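Local coordinates for flagellar hook-associated protein 3 (Bacillus cereus, PDB 5ZIY) that probably helps form the junction between the hook and the filament of the bacterial flagellum, at residues E39-G44 with R94-G99; Q43-S48 with V84-T89. One frame throughout, in Å; residues are numbered along the deposited sequence.

Interaction 1. Residues E39-G44 with R94-G99; sequences ENTLQG and RYIFGG
Thr41, in the second half of the long helix 8-60, points its side chain at the corner of a tight turn, where Ile96 and Phe97 receive it. Its CB lies 4.1 Å from Ile96 CD1, and from there the two branches part. OG1 sits beside the backbone N (chi1 -56°), which lets it hydrogen-bond back to the carbonyl O of Gln37, one helical turn earlier; the hydroxyl thus finds its polar partner within its own helix, and toward the turn it offers only van der Waals contact, 4.0 Å to Ile96 CD1. Thr41 and Ile96 meet there tip to tip. The methyl branch, CG2, lies anti to the backbone N and reaches the rim of the Phe97 ring, close to the ring plane, with CE2 3.8 Å away. The receiving loop is a type I beta turn running from Tyr95 to Gly98, closed by Gly98 N to Tyr95 O, and it starts on the last residue of strand 94-95 of a small two-stranded antiparallel sheet; Ile96 and Phe97 are its two corner residues, and both point their CB toward the helix. All of this lies within the flagellin N-terminal helical region. Leu42 adds a second apolar contact, bringing CD2 within 3.8 Å of Phe97 CZ at a slant. Beyond the pair, Phe97 also touches Leu139 and Leu140 of helix 137-155, whereas Leu42 packs on Arg179, Thr180 and Val183 of helix 162-204.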
ATOM      1  N   GLU A  39      -2.794  -0.563   4.019  1.00 16.93           N
ATOM      2  CA  GLU A  39      -2.121  -1.600   4.752  1.00 19.95           C
ATOM      3  C   GLU A  39      -2.574  -3.001   4.285  1.00 20.05           C
ATOM      4  O   GLU A  39      -1.765  -3.926   4.202  1.00 20.30           O
ATOM      5  CB  GLU A  39      -2.385  -1.384   6.232  1.00 21.23           C
ATOM      6  CG  GLU A  39      -1.674  -2.296   7.112  1.00 29.00           C
ATOM      7  CD  GLU A  39      -2.059  -2.083   8.577  1.00 35.19           C
ATOM      8  OE1 GLU A  39      -3.165  -1.563   8.808  1.00 40.04           O
ATOM      9  OE2 GLU A  39      -1.253  -2.420   9.472  1.00 41.98           O
ATOM     10  N   ASN A  40      -3.864  -3.127   3.984  1.00 19.89           N
ATOM     11  CA  ASN A  40      -4.447  -4.373   3.509  1.00 21.23           C
ATOM     12  C   ASN A  40      -3.884  -4.746   2.129  1.00 20.25           C
ATOM     13  O   ASN A  40      -3.627  -5.909   1.875  1.00 20.79           O
ATOM     14  CB  ASN A  40      -5.992  -4.282   3.451  1.00 22.74           C
ATOM     15  CG  ASN A  40      -6.662  -4.340   4.833  1.00 26.73           C
ATOM     16  OD1 ASN A  40      -6.019  -4.584   5.863  1.00 31.49           O
ATOM     17  ND2 ASN A  40      -7.987  -4.143   4.852  1.00 28.46           N
ATOM     18  N   THR A  41      -3.690  -3.753   1.252  1.00 18.22           N
ATOM     19  CA  THR A  41      -3.097  -3.950  -0.063  1.00 17.44           C
ATOM     20  C   THR A  41      -1.644  -4.415   0.067  1.00 17.59           C
ATOM     21  O   THR A  41      -1.214  -5.384  -0.581  1.00 18.04           O
ATOM     22  CB  THR A  41      -3.197  -2.643  -0.873  1.00 17.97           C
ATOM     23  OG1 THR A  41      -4.579  -2.258  -0.916  1.00 19.18           O
ATOM     24  CG2 THR A  41      -2.648  -2.775  -2.288  1.00 17.58           C
ATOM     25  N   LEU A  42      -0.897  -3.772   0.947  1.00 17.18           N
ATOM     26  CA  LEU A  42       0.487  -4.170   1.226  1.00 16.98           C
ATOM     27  C   LEU A  42       0.606  -5.585   1.768  1.00 17.69           C
ATOM     28  O   LEU A  42       1.547  -6.315   1.372  1.00 18.40           O
ATOM     29  CB  LEU A  42       1.182  -3.158   2.169  1.00 17.15           C
ATOM     30  CG  LEU A  42       1.469  -1.829   1.466  1.00 17.26           C
ATOM     31  CD1 LEU A  42       1.642  -0.737   2.493  1.00 17.58           C
ATOM     32  CD2 LEU A  42       2.725  -1.887   0.472  1.00 18.39           C
ATOM     33  N   GLN A  43      -0.323  -5.980   2.643  1.00 18.28           N
ATOM     34  CA  GLN A  43      -0.320  -7.343   3.206  1.00 20.86           C
ATOM     35  C   GLN A  43      -0.658  -8.364   2.105  1.00 21.02           C
ATOM     36  O   GLN A  43      -0.098  -9.445   2.054  1.00 22.70           O
ATOM     37  CB  GLN A  43      -1.231  -7.499   4.443  1.00 23.67           C
ATOM     38  CG  GLN A  43      -1.000  -6.453   5.584  1.00 25.93           C
ATOM     39  CD  GLN A  43      -0.183  -6.905   6.787  1.00 35.04           C
ATOM     40  OE1 GLN A  43      -0.397  -6.383   7.913  1.00 38.80           O
ATOM     41  NE2 GLN A  43       0.749  -7.876   6.594  1.00 36.13           N
ATOM     42  N   GLY A  44      -1.535  -7.987   1.188  1.00 19.95           N
ATOM     43  CA  GLY A  44      -1.877  -8.814   0.087  1.00 20.26           C
ATOM     44  C   GLY A  44      -0.672  -9.008  -0.829  1.00 19.65           C
ATOM     45  O   GLY A  44      -0.483 -10.111  -1.338  1.00 20.70           O
ATOM     46  N   ARG A  94      -8.473   8.535  -6.152  1.00 16.92           N
ATOM     47  CA  ARG A  94      -7.070   8.458  -6.472  1.00 16.15           C
ATOM     48  C   ARG A  94      -6.462   7.091  -6.182  1.00 15.28           C
ATOM     49  O   ARG A  94      -6.936   6.351  -5.311  1.00 14.96           O
ATOM     50  CB  ARG A  94      -6.308   9.510  -5.677  1.00 15.54           C
ATOM     51  CG  ARG A  94      -6.602  10.971  -6.084  1.00 16.89           C
ATOM     52  CD  ARG A  94      -6.074  11.226  -7.453  1.00 17.55           C
ATOM     53  NE  ARG A  94      -6.273  12.598  -7.922  1.00 18.91           N
ATOM     54  CZ  ARG A  94      -7.294  13.030  -8.677  1.00 20.49           C
ATOM     55  NH1 ARG A  94      -8.271  12.203  -9.018  1.00 20.95           N
ATOM     56  NH2 ARG A  94      -7.348  14.287  -9.086  1.00 21.92           N
ATOM     57  N   TYR A  95      -5.403   6.766  -6.929  1.00 15.15           N
ATOM     58  CA  TYR A  95      -4.659   5.515  -6.703  1.00 14.47           C
ATOM     59  C   TYR A  95      -3.698   5.625  -5.544  1.00 13.53           C
ATOM     60  O   TYR A  95      -2.874   6.532  -5.508  1.00 13.49           O
ATOM     61  CB  TYR A  95      -3.923   5.110  -7.966  1.00 14.94           C
ATOM     62  CG  TYR A  95      -4.865   4.776  -9.100  1.00 16.15           C
ATOM     63  CD1 TYR A  95      -5.418   3.524  -9.209  1.00 16.45           C
ATOM     64  CD2 TYR A  95      -5.166   5.700 -10.080  1.00 17.40           C
ATOM     65  CE1 TYR A  95      -6.298   3.198 -10.257  1.00 17.94           C
ATOM     66  CE2 TYR A  95      -6.082   5.387 -11.141  1.00 18.99           C
ATOM     67  CZ  TYR A  95      -6.620   4.142 -11.214  1.00 19.16           C
ATOM     68  OH  TYR A  95      -7.464   3.811 -12.247  1.00 20.97           O
ATOM     69  N   ILE A  96      -3.765   4.701  -4.590  1.00 13.09           N
ATOM     70  CA  ILE A  96      -2.890   4.831  -3.436  1.00 12.95           C
ATOM     71  C   ILE A  96      -1.412   4.703  -3.755  1.00 13.38           C
ATOM     72  O   ILE A  96      -0.538   5.212  -2.983  1.00 12.72           O
ATOM     73  CB  ILE A  96      -3.258   3.865  -2.295  1.00 13.83           C
ATOM     74  CG1 ILE A  96      -3.319   2.449  -2.801  1.00 15.76           C
ATOM     75  CG2 ILE A  96      -4.664   4.239  -1.657  1.00 12.79           C
ATOM     76  CD1 ILE A  96      -3.148   1.399  -1.670  1.00 18.91           C
ATOM     77  N   PHE A  97      -1.120   4.009  -4.861  1.00 14.41           N
ATOM     78  CA  PHE A  97       0.249   3.886  -5.397  1.00 15.04           C
ATOM     79  C   PHE A  97       0.458   4.566  -6.747  1.00 15.23           C
ATOM     80  O   PHE A  97       1.501   4.360  -7.435  1.00 16.43           O
ATOM     81  CB  PHE A  97       0.636   2.417  -5.444  1.00 15.29           C
ATOM     82  CG  PHE A  97       0.628   1.769  -4.107  1.00 14.90           C
ATOM     83  CD1 PHE A  97       1.533   2.166  -3.136  1.00 16.17           C
ATOM     84  CD2 PHE A  97      -0.233   0.751  -3.818  1.00 15.81           C
ATOM     85  CE1 PHE A  97       1.532   1.564  -1.882  1.00 16.05           C
ATOM     86  CE2 PHE A  97      -0.220   0.142  -2.569  1.00 16.42           C
ATOM     87  CZ  PHE A  97       0.658   0.563  -1.600  1.00 13.89           C
ATOM     88  N   GLY A  98      -0.452   5.475  -7.075  1.00 14.93           N
ATOM     89  CA  GLY A  98      -0.345   6.281  -8.277  1.00 16.09           C
ATOM     90  C   GLY A  98      -0.286   7.790  -8.117  1.00 17.31           C
ATOM     91  O   GLY A  98      -0.548   8.543  -9.077  1.00 17.62           O
ATOM     92  N   GLY A  99       0.060   8.244  -6.914  1.00 18.24           N
ATOM     93  CA  GLY A  99       0.245   9.669  -6.627  1.00 18.84           C
ATOM     94  C   GLY A  99      -0.909  10.544  -7.055  1.00 19.61           C
ATOM     95  O   GLY A  99      -2.075  10.232  -6.800  1.00 18.65           O
TER

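Interaction 2. Residues Q43-S48 with V84-T89; sequences QGVLKS and VYLANT
Leu86 meets helix 8-60 at Gly44 and Val45, and van der Waals packing accounts for everything that passes between the two segments. One methyl does most of the work: with no side chain at Gly44 to hold it off, Leu86 CD1 comes down on the bare backbone, 3.4 Å from Gly44 C and 3.5 Å from Val45 N. The Val45 and Leu86 side chains lie alongside each other, running in opposing directions. Val45 CG2, set beside its own backbone N by a chi1 of 180° that sends CG1 anti to that N, lies 3.8 Å from Leu86 CD1 and 4.0 Å from Leu86 CB.

No hydrogen bond joins the two segments. At the end of helix 67-87, the carbonyl O of Leu86 accepts two bonds from Thr89, one from its N and one of 2.8 Å from OG1. Both donors approach from the same face of the carbonyl plane, OG1 tilted 26° from it, so the residue bearing the packing side chain is tied to the chain leaving the helix.

Helices 8-60 and 67-87 run antiparallel here, meeting at a glycine on which Leu86 CD1 rests: an alpha-helical hairpin within the flagellin N-terminal helical region.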
ATOM      1  N   GLN A  43      -0.323  -5.980   2.643  1.00 18.28           N
ATOM      2  CA  GLN A  43      -0.320  -7.343   3.206  1.00 20.86           C
ATOM      3  C   GLN A  43      -0.658  -8.364   2.105  1.00 21.02           C
ATOM      4  O   GLN A  43      -0.098  -9.445   2.054  1.00 22.70           O
ATOM      5  CB  GLN A  43      -1.231  -7.499   4.443  1.00 23.67           C
ATOM      6  CG  GLN A  43      -1.000  -6.453   5.584  1.00 25.93           C
ATOM      7  CD  GLN A  43      -0.183  -6.905   6.787  1.00 35.04           C
ATOM      8  OE1 GLN A  43      -0.397  -6.383   7.913  1.00 38.80           O
ATOM      9  NE2 GLN A  43       0.749  -7.876   6.594  1.00 36.13           N
ATOM     10  N   GLY A  44      -1.535  -7.987   1.188  1.00 19.95           N
ATOM     11  CA  GLY A  44      -1.877  -8.814   0.087  1.00 20.26           C
ATOM     12  C   GLY A  44      -0.672  -9.008  -0.829  1.00 19.65           C
ATOM     13  O   GLY A  44      -0.483 -10.111  -1.338  1.00 20.70           O
ATOM     14  N   VAL A  45       0.131  -7.954  -1.033  1.00 18.49           N
ATOM     15  CA  VAL A  45       1.374  -8.077  -1.788  1.00 18.64           C
ATOM     16  C   VAL A  45       2.391  -8.956  -1.042  1.00 19.57           C
ATOM     17  O   VAL A  45       2.965  -9.835  -1.644  1.00 20.31           O
ATOM     18  CB  VAL A  45       1.986  -6.712  -2.152  1.00 18.29           C
ATOM     19  CG1 VAL A  45       3.324  -6.897  -2.966  1.00 19.39           C
ATOM     20  CG2 VAL A  45       0.956  -5.823  -2.998  1.00 18.16           C
ATOM     21  N   LEU A  46       2.578  -8.741   0.266  1.00 20.36           N
ATOM     22  CA  LEU A  46       3.501  -9.540   1.078  1.00 23.14           C
ATOM     23  C   LEU A  46       3.197 -11.036   0.943  1.00 24.89           C
ATOM     24  O   LEU A  46       4.080 -11.840   0.767  1.00 26.74           O
ATOM     25  CB  LEU A  46       3.408  -9.120   2.534  1.00 24.98           C
ATOM     26  CG  LEU A  46       4.519  -9.468   3.555  1.00 29.77           C
ATOM     27  CD1 LEU A  46       4.483  -8.467   4.743  1.00 32.85           C
ATOM     28  CD2 LEU A  46       4.367 -10.845   4.118  1.00 31.46           C
ATOM     29  N   LYS A  47       1.923 -11.382   1.006  1.00 24.87           N
ATOM     30  CA  LYS A  47       1.445 -12.764   0.884  1.00 26.54           C
ATOM     31  C   LYS A  47       1.754 -13.313  -0.507  1.00 25.13           C
ATOM     32  O   LYS A  47       2.196 -14.464  -0.651  1.00 26.17           O
ATOM     33  CB  LYS A  47      -0.080 -12.747   1.085  1.00 27.63           C
ATOM     34  CG  LYS A  47      -0.680 -13.834   1.843  1.00 33.81           C
ATOM     35  CD  LYS A  47      -1.935 -13.312   2.577  1.00 38.24           C
ATOM     36  CE  LYS A  47      -2.856 -14.457   2.980  1.00 43.94           C
ATOM     37  NZ  LYS A  47      -4.143 -13.932   3.513  1.00 47.11           N
ATOM     38  N   SER A  48       1.512 -12.490  -1.545  1.00 22.83           N
ATOM     39  CA  SER A  48       1.823 -12.905  -2.893  1.00 22.91           C
ATOM     40  C   SER A  48       3.342 -13.180  -3.103  1.00 23.12           C
ATOM     41  O   SER A  48       3.749 -14.164  -3.737  1.00 24.13           O
ATOM     42  CB  SER A  48       1.330 -11.844  -3.895  1.00 22.61           C
ATOM     43  OG  SER A  48      -0.091 -11.779  -3.854  1.00 24.76           O
ATOM     44  N   VAL A  84      -0.433  -6.862  -9.721  1.00 18.71           N
ATOM     45  CA  VAL A  84      -0.785  -5.727 -10.559  1.00 17.94           C
ATOM     46  C   VAL A  84      -2.183  -5.162 -10.140  1.00 18.59           C
ATOM     47  O   VAL A  84      -2.333  -3.976  -9.997  1.00 18.26           O
ATOM     48  CB  VAL A  84      -0.750  -6.073 -12.056  1.00 18.36           C
ATOM     49  CG1 VAL A  84      -1.296  -4.912 -12.884  1.00 18.81           C
ATOM     50  CG2 VAL A  84       0.647  -6.348 -12.522  1.00 18.78           C
ATOM     51  N   TYR A  85      -3.173  -6.018  -9.932  1.00 19.83           N
ATOM     52  CA  TYR A  85      -4.478  -5.595  -9.392  1.00 21.53           C
ATOM     53  C   TYR A  85      -4.314  -4.801  -8.099  1.00 19.49           C
ATOM     54  O   TYR A  85      -4.825  -3.694  -7.989  1.00 18.91           O
ATOM     55  CB  TYR A  85      -5.370  -6.820  -9.206  1.00 24.33           C
ATOM     56  CG  TYR A  85      -6.573  -6.736  -8.278  1.00 29.87           C
ATOM     57  CD1 TYR A  85      -7.781  -6.117  -8.662  1.00 34.50           C
ATOM     58  CD2 TYR A  85      -6.544  -7.384  -7.041  1.00 35.16           C
ATOM     59  CE1 TYR A  85      -8.905  -6.108  -7.787  1.00 36.97           C
ATOM     60  CE2 TYR A  85      -7.642  -7.382  -6.181  1.00 37.53           C
ATOM     61  CZ  TYR A  85      -8.807  -6.742  -6.538  1.00 40.17           C
ATOM     62  OH  TYR A  85      -9.860  -6.800  -5.599  1.00 45.88           O
ATOM     63  N   LEU A  86      -3.509  -5.329  -7.181  1.00 17.89           N
ATOM     64  CA  LEU A  86      -3.273  -4.719  -5.899  1.00 16.51           C
ATOM     65  C   LEU A  86      -2.512  -3.393  -6.053  1.00 15.13           C
ATOM     66  O   LEU A  86      -2.792  -2.434  -5.369  1.00 15.75           O
ATOM     67  CB  LEU A  86      -2.536  -5.686  -4.918  1.00 16.47           C
ATOM     68  CG  LEU A  86      -3.200  -6.957  -4.389  1.00 18.81           C
ATOM     69  CD1 LEU A  86      -2.155  -7.873  -3.653  1.00 20.89           C
ATOM     70  CD2 LEU A  86      -4.443  -6.733  -3.418  1.00 18.49           C
ATOM     71  N   ALA A  87      -1.566  -3.307  -6.956  1.00 14.96           N
ATOM     72  CA  ALA A  87      -0.837  -2.078  -7.163  1.00 14.35           C
ATOM     73  C   ALA A  87      -1.716  -0.953  -7.725  1.00 14.48           C
ATOM     74  O   ALA A  87      -1.426   0.248  -7.523  1.00 15.18           O
ATOM     75  CB  ALA A  87       0.430  -2.355  -8.070  1.00 14.58           C
ATOM     76  N   ASN A  88      -2.808  -1.328  -8.399  1.00 15.22           N
ATOM     77  CA  ASN A  88      -3.750  -0.411  -8.967  1.00 15.73           C
ATOM     78  C   ASN A  88      -4.952  -0.118  -8.055  1.00 16.19           C
ATOM     79  O   ASN A  88      -5.940   0.385  -8.547  1.00 16.69           O
ATOM     80  CB  ASN A  88      -4.248  -0.949 -10.346  1.00 17.07           C
ATOM     81  CG  ASN A  88      -3.175  -0.879 -11.408  1.00 17.56           C
ATOM     82  OD1 ASN A  88      -2.321   0.001 -11.350  1.00 18.83           O
ATOM     83  ND2 ASN A  88      -3.201  -1.805 -12.371  1.00 18.25           N
ATOM     84  N   THR A  89      -4.853  -0.386  -6.744  1.00 15.87           N
ATOM     85  CA  THR A  89      -5.902  -0.041  -5.788  1.00 16.42           C
ATOM     86  C   THR A  89      -6.220   1.467  -5.753  1.00 16.90           C
ATOM     87  O   THR A  89      -5.333   2.314  -5.740  1.00 15.22           O
ATOM     88  CB  THR A  89      -5.584  -0.599  -4.359  1.00 17.05           C
ATOM     89  OG1 THR A  89      -5.445  -2.016  -4.447  1.00 16.51           O
ATOM     90  CG2 THR A  89      -6.697  -0.271  -3.351  1.00 17.05           C
TER

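Interactions 1 and 2 both start from helix 8-60, share Gln43 and Gly44, and have centres about 8 Å apart. Their partner segments are successive parts of one excursion: the chain leaves helix 67-87, makes the hairpin of strands 90-91 and 94-95, and turns at Ile96 and Phe97. Ile96 N lies 3.1 Å from Thr89 O, probably a hydrogen bond, which would join the two at the base of the hairpin. Thr41 belongs to both surroundings, since its CG2 packs 3.1 Å from Leu86 O and 3.6 Å from Thr89 OG1. No ligand takes part; the Ile96 side chain is about 10 Å from a bound zinc ion, and Gly44 about 14 Å from a bound zinc ion.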